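Long-range contacts in variant surface glycoprotein MITat 1.13 (PDB 6Z8G), which probably forms, with many copies of itself, the dense surface coat of Trypanosoma brucei, whose antigenic switching lets the parasite evade the host's immune response: residues G36-L41 with V122-H127; R40-L45 with S114-A119; H181-P186 with A267-R272. All coordinates share one frame; numbering follows the deposited sequence.

Interaction 1: G36-L41 with V122-H127; sequences GCKSRL and VYNTLH. With NAG (2-acetamido-2-deoxy-beta-D-glucopyranose), chain C; MAN (alpha-D-mannopyranose), chain D.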
# COMPACT_ATOMS: atom_id res chain seq x y z
N GLY B 36 -22.02 -3.92 -3.09
CA GLY B 36 -21.99 -2.51 -3.44
C GLY B 36 -21.08 -1.70 -2.54
O GLY B 36 -20.38 -0.79 -3.01
N CYS B 37 -21.08 -2.00 -1.25
CA CYS B 37 -20.21 -1.28 -0.32
C CYS B 37 -18.75 -1.55 -0.61
O CYS B 37 -17.92 -0.63 -0.56
CB CYS B 37 -20.49 -1.70 1.12
SG CYS B 37 -22.10 -1.03 1.76
N LYS B 38 -18.40 -2.81 -0.84
CA LYS B 38 -17.03 -3.16 -1.21
C LYS B 38 -16.63 -2.49 -2.52
O LYS B 38 -15.53 -1.93 -2.63
CB LYS B 38 -16.90 -4.67 -1.30
CG LYS B 38 -15.57 -5.12 -1.85
CD LYS B 38 -15.41 -6.64 -1.78
CE LYS B 38 -14.19 -7.05 -2.61
NZ LYS B 38 -13.78 -8.48 -2.50
N SER B 39 -17.52 -2.53 -3.51
CA SER B 39 -17.23 -1.94 -4.81
C SER B 39 -17.02 -0.43 -4.69
O SER B 39 -16.05 0.11 -5.21
CB SER B 39 -18.37 -2.24 -5.78
OG SER B 39 -18.18 -1.56 -7.00
N ARG B 40 -17.91 0.25 -3.97
CA ARG B 40 -17.80 1.70 -3.86
C ARG B 40 -16.54 2.09 -3.11
O ARG B 40 -15.85 3.04 -3.50
CB ARG B 40 -19.03 2.27 -3.16
CG ARG B 40 -19.09 3.79 -3.27
CD ARG B 40 -20.17 4.36 -2.40
NE ARG B 40 -21.50 3.89 -2.78
CZ ARG B 40 -22.63 4.46 -2.38
NH1 ARG B 40 -22.59 5.53 -1.58
NH2 ARG B 40 -23.81 3.95 -2.75
N LEU B 41 -16.22 1.37 -2.03
CA LEU B 41 -15.03 1.68 -1.26
C LEU B 41 -13.77 1.55 -2.11
O LEU B 41 -12.89 2.40 -2.06
CB LEU B 41 -14.96 0.77 -0.05
CG LEU B 41 -14.54 1.45 1.24
CD1 LEU B 41 -15.26 2.79 1.41
CD2 LEU B 41 -14.87 0.52 2.39
N VAL B 122 -13.89 -7.78 5.20
CA VAL B 122 -15.07 -8.00 6.02
C VAL B 122 -16.33 -8.03 5.16
O VAL B 122 -17.25 -8.82 5.42
CB VAL B 122 -15.19 -6.94 7.13
CG1 VAL B 122 -16.50 -7.17 7.93
CG2 VAL B 122 -13.98 -7.00 8.03
N TYR B 123 -16.39 -7.17 4.15
CA TYR B 123 -17.56 -7.14 3.27
C TYR B 123 -17.72 -8.45 2.50
O TYR B 123 -18.85 -8.85 2.19
CB TYR B 123 -17.49 -5.95 2.33
CG TYR B 123 -17.93 -4.62 2.95
CD1 TYR B 123 -19.23 -4.43 3.42
CD2 TYR B 123 -17.04 -3.56 3.06
CE1 TYR B 123 -19.64 -3.23 3.98
CE2 TYR B 123 -17.42 -2.35 3.62
CZ TYR B 123 -18.72 -2.18 4.07
OH TYR B 123 -19.07 -0.96 4.62
N ASN B 124 -16.62 -9.13 2.20
CA ASN B 124 -16.70 -10.47 1.64
C ASN B 124 -17.58 -11.35 2.52
O ASN B 124 -18.50 -12.01 2.03
CB ASN B 124 -15.31 -11.10 1.53
CG ASN B 124 -14.43 -10.45 0.46
OD1 ASN B 124 -14.91 -9.81 -0.47
ND2 ASN B 124 -13.12 -10.64 0.60
N THR B 125 -17.28 -11.39 3.79
CA THR B 125 -18.05 -12.20 4.73
C THR B 125 -19.48 -11.71 4.87
O THR B 125 -20.38 -12.48 4.93
CB THR B 125 -17.38 -12.37 6.10
OG1 THR B 125 -17.42 -11.16 6.83
CG2 THR B 125 -16.01 -12.82 5.97
N LEU B 126 -19.67 -10.41 4.93
CA LEU B 126 -21.04 -9.87 4.96
C LEU B 126 -21.83 -10.31 3.74
O LEU B 126 -23.04 -10.52 3.83
CB LEU B 126 -21.02 -8.35 5.08
CG LEU B 126 -20.38 -7.81 6.37
CD1 LEU B 126 -20.50 -6.30 6.42
CD2 LEU B 126 -21.02 -8.43 7.58
N HIS B 127 -21.17 -10.43 2.58
CA HIS B 127 -21.81 -11.03 1.41
C HIS B 127 -22.14 -12.50 1.63
O HIS B 127 -23.19 -12.96 1.17
CB HIS B 127 -20.93 -10.85 0.16
CG HIS B 127 -21.50 -11.48 -1.07
ND1 HIS B 127 -22.58 -10.95 -1.75
CD2 HIS B 127 -21.17 -12.62 -1.73
CE1 HIS B 127 -22.87 -11.72 -2.78
NE2 HIS B 127 -22.04 -12.75 -2.79
C1 NAG C . -15.18 -12.51 -5.60
C2 NAG C . -16.33 -11.53 -5.81
C3 NAG C . -17.17 -11.96 -7.00
C4 NAG C . -16.30 -12.13 -8.23
C5 NAG C . -15.15 -13.08 -7.92
C6 NAG C . -14.17 -13.26 -9.06
C7 NAG C . -17.06 -10.38 -3.78
C8 NAG C . -17.96 -10.41 -2.59
N2 NAG C . -17.15 -11.43 -4.61
O3 NAG C . -18.17 -10.97 -7.24
O4 NAG C . -17.07 -12.70 -9.29
O5 NAG C . -14.41 -12.61 -6.79
O6 NAG C . -13.03 -12.44 -8.86
O7 NAG C . -16.29 -9.45 -3.99
C1 MAN D . -18.23 -7.28 -9.53
C2 MAN D . -17.74 -6.82 -8.16
C3 MAN D . -18.92 -6.35 -7.30
C4 MAN D . -19.66 -5.25 -8.01
C5 MAN D . -20.15 -5.78 -9.36
C6 MAN D . -20.88 -4.72 -10.21
O2 MAN D . -16.97 -5.65 -8.35
O3 MAN D . -18.51 -5.88 -6.04
O4 MAN D . -20.77 -4.85 -7.22
O5 MAN D . -19.00 -6.23 -10.11
O6 MAN D . -21.61 -5.35 -11.29
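The ring of Y123 lies under C37, whose CB sits off-centre over one ring face. CB of C37 is 3.4 Å from CE1 of Y123, and its C-H bonds make a CH-pi contact, 3.6 Å from CB to the ring centroid. SG of C37, tied into the disulfide with C31, stands oblique to the same ring at 4.8 Å from its centroid. L41 comes to the ring edge, near its plane, CD2 of L41 lying 4.0 Å from CE2 of Y123. The hydroxyl of Y123 is hydrogen-bonded to the backbone carbonyl of A189, which anchors the far end of the ring. This tight part joins the start of helix 34-75 to the last turns of helix 78-129, the antiparallel pair that forms the long coiled hairpin of A-type VSGs; the two short axes here come within 9.5 Å at 157°. The other flank is polar and edged with sugar. K38 stretches along it fully extended, CG trans to the backbone N (chi1 172°), which carries the ammonium away from the ring, towards N124. There NZ of K38 donates to OD1 of N124 at 2.7 Å, in the carbonyl plane and on a lone pair. The same NZ bonds O7 of the NAG of chain C, 3.1 Å away, and forms a salt bridge with E118 of the second subunit, so one ammonium ties two helices to a glycan and the dimer partner. ND2 of N124 bonds that same E118, which helps fix the amide's rotation. The acetamide methyl C8 of this NAG rests obliquely against the H127 ring.

Interaction 2: R40-L45 with S114-A119; sequences RLLKRL and SKIEEA. With NAG (2-acetamido-2-deoxy-beta-D-glucopyranose), chain E.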
# COMPACT_ATOMS: atom_id res chain seq x y z
N ARG B 40 -17.91 0.25 -3.97
CA ARG B 40 -17.80 1.70 -3.86
C ARG B 40 -16.54 2.09 -3.11
O ARG B 40 -15.85 3.04 -3.50
CB ARG B 40 -19.03 2.27 -3.16
CG ARG B 40 -19.09 3.79 -3.27
CD ARG B 40 -20.17 4.36 -2.40
NE ARG B 40 -21.50 3.89 -2.78
CZ ARG B 40 -22.63 4.46 -2.38
NH1 ARG B 40 -22.59 5.53 -1.58
NH2 ARG B 40 -23.81 3.95 -2.75
N LEU B 41 -16.22 1.37 -2.03
CA LEU B 41 -15.03 1.68 -1.26
C LEU B 41 -13.77 1.55 -2.11
O LEU B 41 -12.89 2.40 -2.06
CB LEU B 41 -14.96 0.77 -0.05
CG LEU B 41 -14.54 1.45 1.24
CD1 LEU B 41 -15.26 2.79 1.41
CD2 LEU B 41 -14.87 0.52 2.39
N LEU B 42 -13.70 0.49 -2.93
CA LEU B 42 -12.53 0.30 -3.77
C LEU B 42 -12.48 1.33 -4.89
O LEU B 42 -11.40 1.82 -5.23
CB LEU B 42 -12.53 -1.12 -4.33
CG LEU B 42 -12.30 -2.18 -3.25
CD1 LEU B 42 -12.47 -3.58 -3.81
CD2 LEU B 42 -10.92 -2.03 -2.67
N LYS B 43 -13.63 1.72 -5.42
CA LYS B 43 -13.66 2.75 -6.46
C LYS B 43 -13.21 4.09 -5.91
O LYS B 43 -12.52 4.84 -6.61
CB LYS B 43 -15.07 2.90 -7.03
CG LYS B 43 -15.45 1.87 -8.08
CD LYS B 43 -16.90 2.06 -8.52
CE LYS B 43 -17.36 0.90 -9.40
NZ LYS B 43 -16.23 -0.02 -9.75
N ARG B 44 -13.62 4.42 -4.69
CA ARG B 44 -13.17 5.64 -4.04
C ARG B 44 -11.67 5.59 -3.79
O ARG B 44 -10.96 6.57 -4.04
CB ARG B 44 -13.91 5.86 -2.72
CG ARG B 44 -15.41 6.14 -2.85
CD ARG B 44 -16.03 6.35 -1.50
NE ARG B 44 -15.43 7.48 -0.81
CZ ARG B 44 -15.45 7.65 0.51
NH1 ARG B 44 -16.06 6.75 1.28
NH2 ARG B 44 -14.87 8.72 1.05
N LEU B 45 -11.18 4.47 -3.27
CA LEU B 45 -9.75 4.32 -3.03
C LEU B 45 -8.94 4.55 -4.31
O LEU B 45 -7.88 5.17 -4.28
CB LEU B 45 -9.45 2.94 -2.45
CG LEU B 45 -7.98 2.58 -2.27
CD1 LEU B 45 -7.28 3.60 -1.39
CD2 LEU B 45 -7.83 1.19 -1.68
N SER B 114 -4.40 0.06 3.38
CA SER B 114 -4.49 -1.00 4.38
C SER B 114 -5.88 -1.04 5.01
O SER B 114 -6.49 -2.11 5.14
CB SER B 114 -3.45 -0.79 5.47
OG SER B 114 -2.15 -1.00 4.95
N LYS B 115 -6.42 0.13 5.36
CA LYS B 115 -7.70 0.16 6.06
C LYS B 115 -8.85 -0.17 5.12
O LYS B 115 -9.80 -0.87 5.50
CB LYS B 115 -7.86 1.51 6.74
CG LYS B 115 -6.79 1.67 7.81
CD LYS B 115 -6.78 3.07 8.44
CE LYS B 115 -6.02 3.04 9.78
NZ LYS B 115 -6.34 4.21 10.67
N ILE B 116 -8.78 0.30 3.87
CA ILE B 116 -9.83 -0.02 2.92
C ILE B 116 -9.85 -1.51 2.63
O ILE B 116 -10.91 -2.14 2.61
CB ILE B 116 -9.64 0.81 1.64
CG1 ILE B 116 -9.88 2.30 1.93
CG2 ILE B 116 -10.56 0.29 0.51
CD1 ILE B 116 -11.27 2.78 1.62
N GLU B 117 -8.68 -2.12 2.42
CA GLU B 117 -8.67 -3.53 2.04
C GLU B 117 -9.08 -4.43 3.20
O GLU B 117 -9.68 -5.49 2.97
CB GLU B 117 -7.29 -3.94 1.52
CG GLU B 117 -6.90 -3.27 0.24
CD GLU B 117 -7.66 -3.79 -0.96
OE1 GLU B 117 -8.47 -4.75 -0.79
OE2 GLU B 117 -7.44 -3.23 -2.07
N GLU B 118 -8.75 -4.05 4.44
CA GLU B 118 -9.26 -4.81 5.57
C GLU B 118 -10.79 -4.74 5.63
O GLU B 118 -11.46 -5.75 5.86
CB GLU B 118 -8.65 -4.30 6.88
CG GLU B 118 -9.15 -5.04 8.11
CD GLU B 118 -8.40 -4.65 9.37
OE1 GLU B 118 -7.41 -3.91 9.26
OE2 GLU B 118 -8.78 -5.07 10.48
N ALA B 119 -11.36 -3.55 5.37
CA ALA B 119 -12.81 -3.43 5.32
C ALA B 119 -13.39 -4.28 4.20
O ALA B 119 -14.36 -5.02 4.41
CB ALA B 119 -13.24 -1.97 5.16
C1 NAG E . -11.00 -3.70 12.42
C2 NAG E . -9.76 -2.98 12.99
C3 NAG E . -8.89 -3.96 13.77
C4 NAG E . -9.71 -4.72 14.80
C5 NAG E . -10.87 -5.40 14.10
C6 NAG E . -11.77 -6.18 15.04
C7 NAG E . -8.63 -1.08 11.92
C8 NAG E . -7.86 -0.61 10.71
N2 NAG E . -8.99 -2.36 11.92
O3 NAG E . -7.83 -3.24 14.39
O4 NAG E . -8.90 -5.72 15.40
O5 NAG E . -11.69 -4.40 13.47
O6 NAG E . -12.71 -6.95 14.30
O7 NAG E . -8.91 -0.32 12.84
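I116 is the apolar centre of this contact, its two branches shared among three leucines of the facing helix. CD1 of I116 presses on the branch point of L41, 3.6 Å from CG of L41. The other branch, CG2 of I116, lies 3.6 Å from CD2 of L45 and 4.0 Å from CD2 of L42, each leucine running past the isoleucine in the opposite direction. With CG1 beside the backbone N (chi1 -67°), I116 turns CG2 to the L42 and L45 side and sends CD1 to L41. A119 adds a smaller patch, its CB 4.1 Å from CD2 of L41. The pairing is antiparallel, the short axes 10.0 Å apart at 163°, and belongs to the central helical hairpin of the A-type VSG N-terminal domain; helix 260-273 covers I116 from another side through A264. Polar groups flank this apolar strip. E117, its chain bent at chi2 (-73°), folds its carboxylate over to the end of L42, OE2 of E117 being 3.7 Å from CD2 of L42 in a purely van der Waals touch. That oxygen also takes a weak hydrogen bond from S114 of the second subunit, where the E117 side chains of the two subunits pack together. A sugar takes the outer side. E118 reaches out extended to the NAG of chain E, whose N2 donates to OE2 of E118 at 3.1 Å and more weakly to OE1. The acetamide methyl of this NAG also lies on the aliphatic part of K115.

Interaction 3: H181-P186 with A267-R272; sequences HEENEP and ALKAIR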
# COMPACT_ATOMS: atom_id res chain seq x y z
N HIS B 181 -16.68 14.92 -5.40
CA HIS B 181 -17.82 14.34 -4.73
C HIS B 181 -17.46 13.72 -3.38
O HIS B 181 -18.36 13.28 -2.66
CB HIS B 181 -18.48 13.30 -5.65
N GLU B 182 -16.17 13.69 -3.01
CA GLU B 182 -15.75 12.93 -1.83
C GLU B 182 -16.20 13.58 -0.54
O GLU B 182 -16.52 12.87 0.43
CB GLU B 182 -14.22 12.76 -1.81
CG GLU B 182 -13.70 11.64 -2.68
CD GLU B 182 -13.96 10.28 -2.08
OE1 GLU B 182 -13.25 9.91 -1.12
OE2 GLU B 182 -14.88 9.58 -2.56
N GLU B 183 -16.22 14.92 -0.48
CA GLU B 183 -16.59 15.57 0.77
C GLU B 183 -18.02 15.24 1.18
O GLU B 183 -18.32 15.18 2.38
CB GLU B 183 -16.37 17.09 0.70
CG GLU B 183 -16.24 17.72 2.11
CD GLU B 183 -15.11 17.09 2.97
OE1 GLU B 183 -13.94 16.97 2.51
OE2 GLU B 183 -15.41 16.71 4.13
N ASN B 184 -18.91 15.01 0.23
CA ASN B 184 -20.31 14.76 0.57
C ASN B 184 -20.63 13.27 0.68
O ASN B 184 -21.77 12.92 0.98
CB ASN B 184 -21.23 15.40 -0.47
CG ASN B 184 -21.08 16.92 -0.53
OD1 ASN B 184 -20.82 17.59 0.48
ND2 ASN B 184 -21.23 17.48 -1.74
N GLU B 185 -19.65 12.39 0.47
CA GLU B 185 -19.89 10.96 0.50
C GLU B 185 -20.26 10.49 1.92
O GLU B 185 -19.56 10.82 2.88
CB GLU B 185 -18.64 10.23 -0.01
CG GLU B 185 -18.77 8.72 -0.10
CD GLU B 185 -19.82 8.29 -1.11
OE1 GLU B 185 -20.03 9.05 -2.09
OE2 GLU B 185 -20.43 7.21 -0.93
N PRO B 186 -21.32 9.72 2.08
CA PRO B 186 -21.68 9.23 3.42
C PRO B 186 -20.73 8.13 3.88
O PRO B 186 -19.99 7.54 3.09
CB PRO B 186 -23.11 8.70 3.26
CG PRO B 186 -23.23 8.40 1.79
CD PRO B 186 -22.37 9.42 1.08
N ALA B 267 -9.63 7.47 6.71
CA ALA B 267 -8.30 7.49 6.10
C ALA B 267 -8.32 8.16 4.73
O ALA B 267 -7.35 8.82 4.35
CB ALA B 267 -7.73 6.07 6.01
N LEU B 268 -9.42 8.02 3.98
CA LEU B 268 -9.52 8.77 2.73
C LEU B 268 -9.60 10.26 3.00
O LEU B 268 -8.97 11.06 2.29
CB LEU B 268 -10.73 8.31 1.93
CG LEU B 268 -10.73 6.84 1.47
CD1 LEU B 268 -12.02 6.53 0.70
CD2 LEU B 268 -9.48 6.49 0.65
N LYS B 269 -10.36 10.66 4.01
CA LYS B 269 -10.42 12.08 4.35
C LYS B 269 -9.06 12.60 4.81
O LYS B 269 -8.72 13.77 4.55
CB LYS B 269 -11.47 12.36 5.43
CG LYS B 269 -11.64 13.88 5.58
CD LYS B 269 -12.64 14.31 6.61
CE LYS B 269 -12.60 15.83 6.75
NZ LYS B 269 -13.79 16.34 7.52
N ALA B 270 -8.26 11.77 5.49
CA ALA B 270 -6.94 12.20 5.96
C ALA B 270 -6.03 12.65 4.82
O ALA B 270 -5.20 13.55 5.01
CB ALA B 270 -6.28 11.06 6.74
N ILE B 271 -6.15 12.01 3.65
CA ILE B 271 -5.39 12.43 2.48
C ILE B 271 -5.82 13.83 2.06
O ILE B 271 -4.99 14.72 1.82
CB ILE B 271 -5.57 11.42 1.34
CG1 ILE B 271 -5.09 10.03 1.78
CG2 ILE B 271 -4.86 11.88 0.05
CD1 ILE B 271 -5.48 8.94 0.80
N ARG B 272 -7.14 14.05 1.96
CA ARG B 272 -7.64 15.35 1.54
C ARG B 272 -7.28 16.42 2.55
O ARG B 272 -6.79 17.49 2.18
CB ARG B 272 -9.15 15.29 1.32
CG ARG B 272 -9.59 14.23 0.32
CD ARG B 272 -11.07 14.36 -0.09
NE ARG B 272 -12.02 14.51 1.02
CZ ARG B 272 -12.65 13.51 1.65
NH1 ARG B 272 -12.44 12.23 1.31
NH2 ARG B 272 -13.51 13.79 2.61
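R272 lays one face of its guanidinium under the start of a loop turn, where CB of E182 sits 3.4 Å above the plane, towards its rim, and the backbone N of E183 covers the same face from farther out. CA of K269 backs the opposite face, so the flat group is sandwiched between the turn and its own helix. The edge is used by charge. OE1 of E183 lies close to the guanidinium plane and accepts a hydrogen bond from NH2 of R272 at 3.2 Å, with an angle of 156° at the hydrogen, while NE of R272 gives the same oxygen a weak second bond. The oxygen is approached from well above its own carboxylate plane, and the two flat groups stand 69° apart, so this is not a flat, two-oxygen pairing. E183 reaches this edge because its chain leaves with CG trans to the backbone N (chi1 -159°) and then bends back at chi2. Its other oxygen, OE2 of E183, makes a long ion pair with NZ of K269, 3.8 Å away. On the inner side OE1 of E182 makes a salt bridge with NH1 of R272 at 3.5 Å and brushes CD1 of L268. The hydroxyl of Y48 is hydrogen-bonded to both OE1 of E182 and NH1 of R272, completing the inner end of a four-residue salt-bridge network. E182 to E185 form a type I beta turn in the long loop between strands 152-155 and 194-203. The turn rests on helix 260-273, which in turn lies along the central hairpin: L268 packs against R44 and Y48 of helix 34-75 and against A112 and I116 of helix 78-129.

Interactions 1 and 2 are neighbouring levels of one antiparallel helix pair, 34-75 with 78-129; their centres are about 9 Å apart, they share R40 and L41, and both reach the second subunit. Interaction 3 comes later in the chain, its centre about 12 Å from that of interaction 2 and about 18 Å from that of interaction 1, and holds a loop turn to helix 260-273 on the flank of that pair. Two salt bridges tie helix 34-75 to that loop: R44 to E182 (NE to OE2, 2.8 Å) and R40 to E185 (NH1 to OE2, 2.8 Å). Here the hairpin meets the second subunit, while its arginines fasten the loop to it.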